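Local coordinates for superoxide dismutase (Clostridium difficile, PDB 3TJT), which probably converts superoxide radicals into hydrogen peroxide and oxygen at an iron-binding site, as an iron/manganese-family superoxide dismutase, at residues Ser131-Leu136 / Asp167-Ala172. Numbering follows the deposited sequence.
Sequences SGWAWL and DVWEHA. With FE (Fe (III) ion), chain B.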
ATOM      1  N   SER A 131      -1.415  -1.903  -1.427  1.00 14.82           N
ATOM      2  CA  SER A 131      -0.435  -1.646  -2.489  1.00 16.86           C
ATOM      3  C   SER A 131      -0.314  -2.861  -3.391  1.00 18.88           C
ATOM      4  O   SER A 131      -0.359  -4.001  -2.917  1.00 17.07           O
ATOM      5  CB  SER A 131       0.945  -1.353  -1.889  1.00 15.25           C
ATOM      6  OG  SER A 131       0.921  -0.211  -1.021  1.00 16.15           O
ATOM      7  N   GLY A 132      -0.148  -2.639  -4.692  1.00 14.61           N
ATOM      8  CA  GLY A 132       0.105  -3.771  -5.573  1.00 14.50           C
ATOM      9  C   GLY A 132       0.008  -3.427  -7.043  1.00 16.93           C
ATOM     10  O   GLY A 132       0.114  -2.263  -7.415  1.00 15.36           O
ATOM     11  N   TRP A 133      -0.192  -4.458  -7.863  1.00 14.74           N
ATOM     12  CA  TRP A 133      -0.090  -4.366  -9.323  1.00 16.36           C
ATOM     13  C   TRP A 133      -1.196  -5.191  -9.965  1.00 17.82           C
ATOM     14  O   TRP A 133      -1.611  -6.214  -9.418  1.00 16.62           O
ATOM     15  CB  TRP A 133       1.253  -4.943  -9.790  1.00 14.21           C
ATOM     16  CG  TRP A 133       2.437  -4.153  -9.374  1.00 17.06           C
ATOM     17  CD1 TRP A 133       3.017  -4.128  -8.139  1.00 14.51           C
ATOM     18  CD2 TRP A 133       3.207  -3.268 -10.197  1.00 16.37           C
ATOM     19  NE1 TRP A 133       4.089  -3.275  -8.137  1.00 16.96           N
ATOM     20  CE2 TRP A 133       4.230  -2.734  -9.389  1.00 16.42           C
ATOM     21  CE3 TRP A 133       3.135  -2.886 -11.540  1.00 16.21           C
ATOM     22  CZ2 TRP A 133       5.175  -1.830  -9.874  1.00 15.63           C
ATOM     23  CZ3 TRP A 133       4.079  -1.983 -12.026  1.00 17.40           C
ATOM     24  CH2 TRP A 133       5.081  -1.466 -11.194  1.00 18.06           C
ATOM     25  N   ALA A 134      -1.671  -4.759 -11.132  1.00 17.23           N
ATOM     26  CA  ALA A 134      -2.535  -5.604 -11.955  1.00 16.79           C
ATOM     27  C   ALA A 134      -1.763  -5.992 -13.208  1.00 18.08           C
ATOM     28  O   ALA A 134      -1.058  -5.163 -13.778  1.00 17.53           O
ATOM     29  CB  ALA A 134      -3.817  -4.879 -12.334  1.00 17.20           C
ATOM     30  N   TRP A 135      -1.904  -7.244 -13.636  1.00 18.07           N
ATOM     31  CA  TRP A 135      -1.084  -7.769 -14.728  1.00 17.12           C
ATOM     32  C   TRP A 135      -1.910  -8.489 -15.790  1.00 19.66           C
ATOM     33  O   TRP A 135      -2.885  -9.176 -15.474  1.00 19.13           O
ATOM     34  CB  TRP A 135      -0.063  -8.793 -14.195  1.00 16.71           C
ATOM     35  CG  TRP A 135       0.828  -8.327 -13.070  1.00 16.42           C
ATOM     36  CD1 TRP A 135       0.628  -8.522 -11.728  1.00 15.96           C
ATOM     37  CD2 TRP A 135       2.053  -7.608 -13.196  1.00 16.34           C
ATOM     38  NE1 TRP A 135       1.667  -7.971 -11.011  1.00 15.21           N
ATOM     39  CE2 TRP A 135       2.551  -7.396 -11.888  1.00 16.12           C
ATOM     40  CE3 TRP A 135       2.786  -7.122 -14.289  1.00 17.08           C
ATOM     41  CZ2 TRP A 135       3.734  -6.715 -11.646  1.00 16.14           C
ATOM     42  CZ3 TRP A 135       3.970  -6.449 -14.045  1.00 15.47           C
ATOM     43  CH2 TRP A 135       4.433  -6.245 -12.731  1.00 17.51           C
ATOM     44  N   LEU A 136      -1.505  -8.334 -17.051  1.00 16.87           N
ATOM     45  CA  LEU A 136      -1.885  -9.288 -18.093  1.00 17.03           C
ATOM     46  C   LEU A 136      -0.696 -10.224 -18.207  1.00 16.56           C
ATOM     47  O   LEU A 136       0.434  -9.782 -18.447  1.00 17.97           O
ATOM     48  CB  LEU A 136      -2.137  -8.581 -19.431  1.00 18.33           C
ATOM     49  CG  LEU A 136      -2.335  -9.488 -20.653  1.00 17.91           C
ATOM     50  CD1 LEU A 136      -3.621 -10.286 -20.509  1.00 19.75           C
ATOM     51  CD2 LEU A 136      -2.344  -8.666 -21.936  1.00 18.63           C
ATOM     52  N   ASP A 167       0.938  -0.305 -12.077  1.00 14.36           N
ATOM     53  CA  ASP A 167       1.268  -0.001 -10.687  1.00 16.76           C
ATOM     54  C   ASP A 167       0.083   0.710 -10.039  1.00 17.28           C
ATOM     55  O   ASP A 167      -0.303   1.792 -10.475  1.00 16.16           O
ATOM     56  CB  ASP A 167       2.509   0.901 -10.680  1.00 15.47           C
ATOM     57  CG  ASP A 167       3.086   1.128  -9.299  1.00 16.33           C
ATOM     58  OD1 ASP A 167       2.471   0.709  -8.290  1.00 16.21           O
ATOM     59  OD2 ASP A 167       4.184   1.729  -9.211  1.00 16.74           O
ATOM     60  N   VAL A 168      -0.510   0.109  -9.007  1.00 16.89           N
ATOM     61  CA  VAL A 168      -1.583   0.799  -8.281  1.00 13.54           C
ATOM     62  C   VAL A 168      -1.236   1.105  -6.824  1.00 13.01           C
ATOM     63  O   VAL A 168      -2.130   1.328  -6.005  1.00 17.29           O
ATOM     64  CB  VAL A 168      -2.975   0.095  -8.386  1.00 18.01           C
ATOM     65  CG1 VAL A 168      -3.508   0.165  -9.816  1.00 17.19           C
ATOM     66  CG2 VAL A 168      -2.909  -1.352  -7.902  1.00 17.30           C
ATOM     67  N   TRP A 169       0.054   1.127  -6.508  1.00 13.48           N
ATOM     68  CA  TRP A 169       0.513   1.746  -5.266  1.00 13.83           C
ATOM     69  C   TRP A 169       0.032   3.186  -5.328  1.00 17.77           C
ATOM     70  O   TRP A 169      -0.014   3.787  -6.410  1.00 14.86           O
ATOM     71  CB  TRP A 169       2.033   1.754  -5.178  1.00 14.06           C
ATOM     72  CG  TRP A 169       2.671   0.443  -4.786  1.00 16.55           C
ATOM     73  CD1 TRP A 169       2.545  -0.763  -5.425  1.00 16.04           C
ATOM     74  CD2 TRP A 169       3.558   0.224  -3.685  1.00 15.39           C
ATOM     75  NE1 TRP A 169       3.299  -1.719  -4.779  1.00 14.14           N
ATOM     76  CE2 TRP A 169       3.938  -1.138  -3.715  1.00 14.14           C
ATOM     77  CE3 TRP A 169       4.076   1.047  -2.679  1.00 15.05           C
ATOM     78  CZ2 TRP A 169       4.806  -1.693  -2.771  1.00 15.51           C
ATOM     79  CZ3 TRP A 169       4.951   0.494  -1.738  1.00 16.07           C
ATOM     80  CH2 TRP A 169       5.304  -0.865  -1.793  1.00 17.23           C
ATOM     81  N   GLU A 170      -0.306   3.759  -4.182  1.00 13.53           N
ATOM     82  CA  GLU A 170      -0.792   5.131  -4.195  1.00 16.11           C
ATOM     83  C   GLU A 170       0.254   6.141  -4.686  1.00 13.20           C
ATOM     84  O   GLU A 170      -0.116   7.172  -5.254  1.00 16.58           O
ATOM     85  CB  GLU A 170      -1.391   5.503  -2.829  1.00 15.25           C
ATOM     86  CG  GLU A 170      -2.739   4.817  -2.618  1.00 14.74           C
ATOM     87  CD  GLU A 170      -3.274   4.929  -1.193  1.00 15.84           C
ATOM     88  OE1 GLU A 170      -2.466   4.970  -0.238  1.00 15.97           O
ATOM     89  OE2 GLU A 170      -4.509   4.972  -1.055  1.00 17.98           O
ATOM     90  N   HIS A 171       1.541   5.858  -4.509  1.00 14.65           N
ATOM     91  CA  HIS A 171       2.543   6.800  -5.021  1.00 15.90           C
ATOM     92  C   HIS A 171       2.434   6.983  -6.533  1.00 18.74           C
ATOM     93  O   HIS A 171       2.873   7.997  -7.078  1.00 16.76           O
ATOM     94  CB  HIS A 171       3.987   6.479  -4.588  1.00 14.73           C
ATOM     95  CG  HIS A 171       4.513   5.165  -5.090  1.00 16.41           C
ATOM     96  ND1 HIS A 171       4.935   4.165  -4.238  1.00 17.98           N
ATOM     97  CD2 HIS A 171       4.704   4.696  -6.346  1.00 21.60           C
ATOM     98  CE1 HIS A 171       5.363   3.134  -4.952  1.00 18.69           C
ATOM     99  NE2 HIS A 171       5.225   3.430  -6.232  1.00 17.99           N
ATOM    100  N   ALA A 172       1.827   6.018  -7.209  1.00 15.96           N
ATOM    101  CA  ALA A 172       1.783   6.063  -8.668  1.00 17.02           C
ATOM    102  C   ALA A 172       0.730   7.017  -9.198  1.00 18.41           C
ATOM    103  O   ALA A 172       0.763   7.384 -10.377  1.00 17.96           O
ATOM    104  CB  ALA A 172       1.556   4.667  -9.251  1.00 16.08           C
TER
HETATM  105 FE    FE B   1       5.610   2.278  -8.058  1.00 25.18          FE
HETATM  106  O   HOH W   1       0.645   2.386  -1.902  1.00 16.55           O
HETATM  107  O   HOH W   2       5.070   0.442  -6.910  1.00 16.43           O
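Asp167 and Trp133 face each other as an antiparallel non-hydrogen-bonded pair where strand 161-167 ends beside the start of strand 132-138, next to the metal site. Asp167 opens the D-x-W-E-H signature of iron/manganese superoxide dismutases, which runs to His171, and is a worked example of one side chain doing a different job at each atom. Its CB sits over the six-membered ring of Trp133, a CH-pi contact with CB 3.6 Å from the ring centroid. With CG anti to the backbone N (chi1 -171°), the carboxylate continues across the indole, stacked with the two planes 14° apart, and CG lies 3.7 Å from Trp133 CZ2. OD1 turns back to its own chain and accepts a hydrogen bond from the backbone N of Trp169 at 3.0 Å, closing an Asx turn. OD2 binds the iron, which His171, His30, His85 and a water also ligate; together the two bonds hold the carboxylate's rotation. Beside this, Val168 N donates to Gly132 O at 2.9 Å, and the Trp169 indole lies across the strand start, its NE1 hydrogen-bonded to Asn151 O. Water 2, the iron's solvent ligand, sits above one face of that ring, toward its rim; over the centre of the opposite face stands Ser131 CB, 3.5 Å from Trp169 CE2.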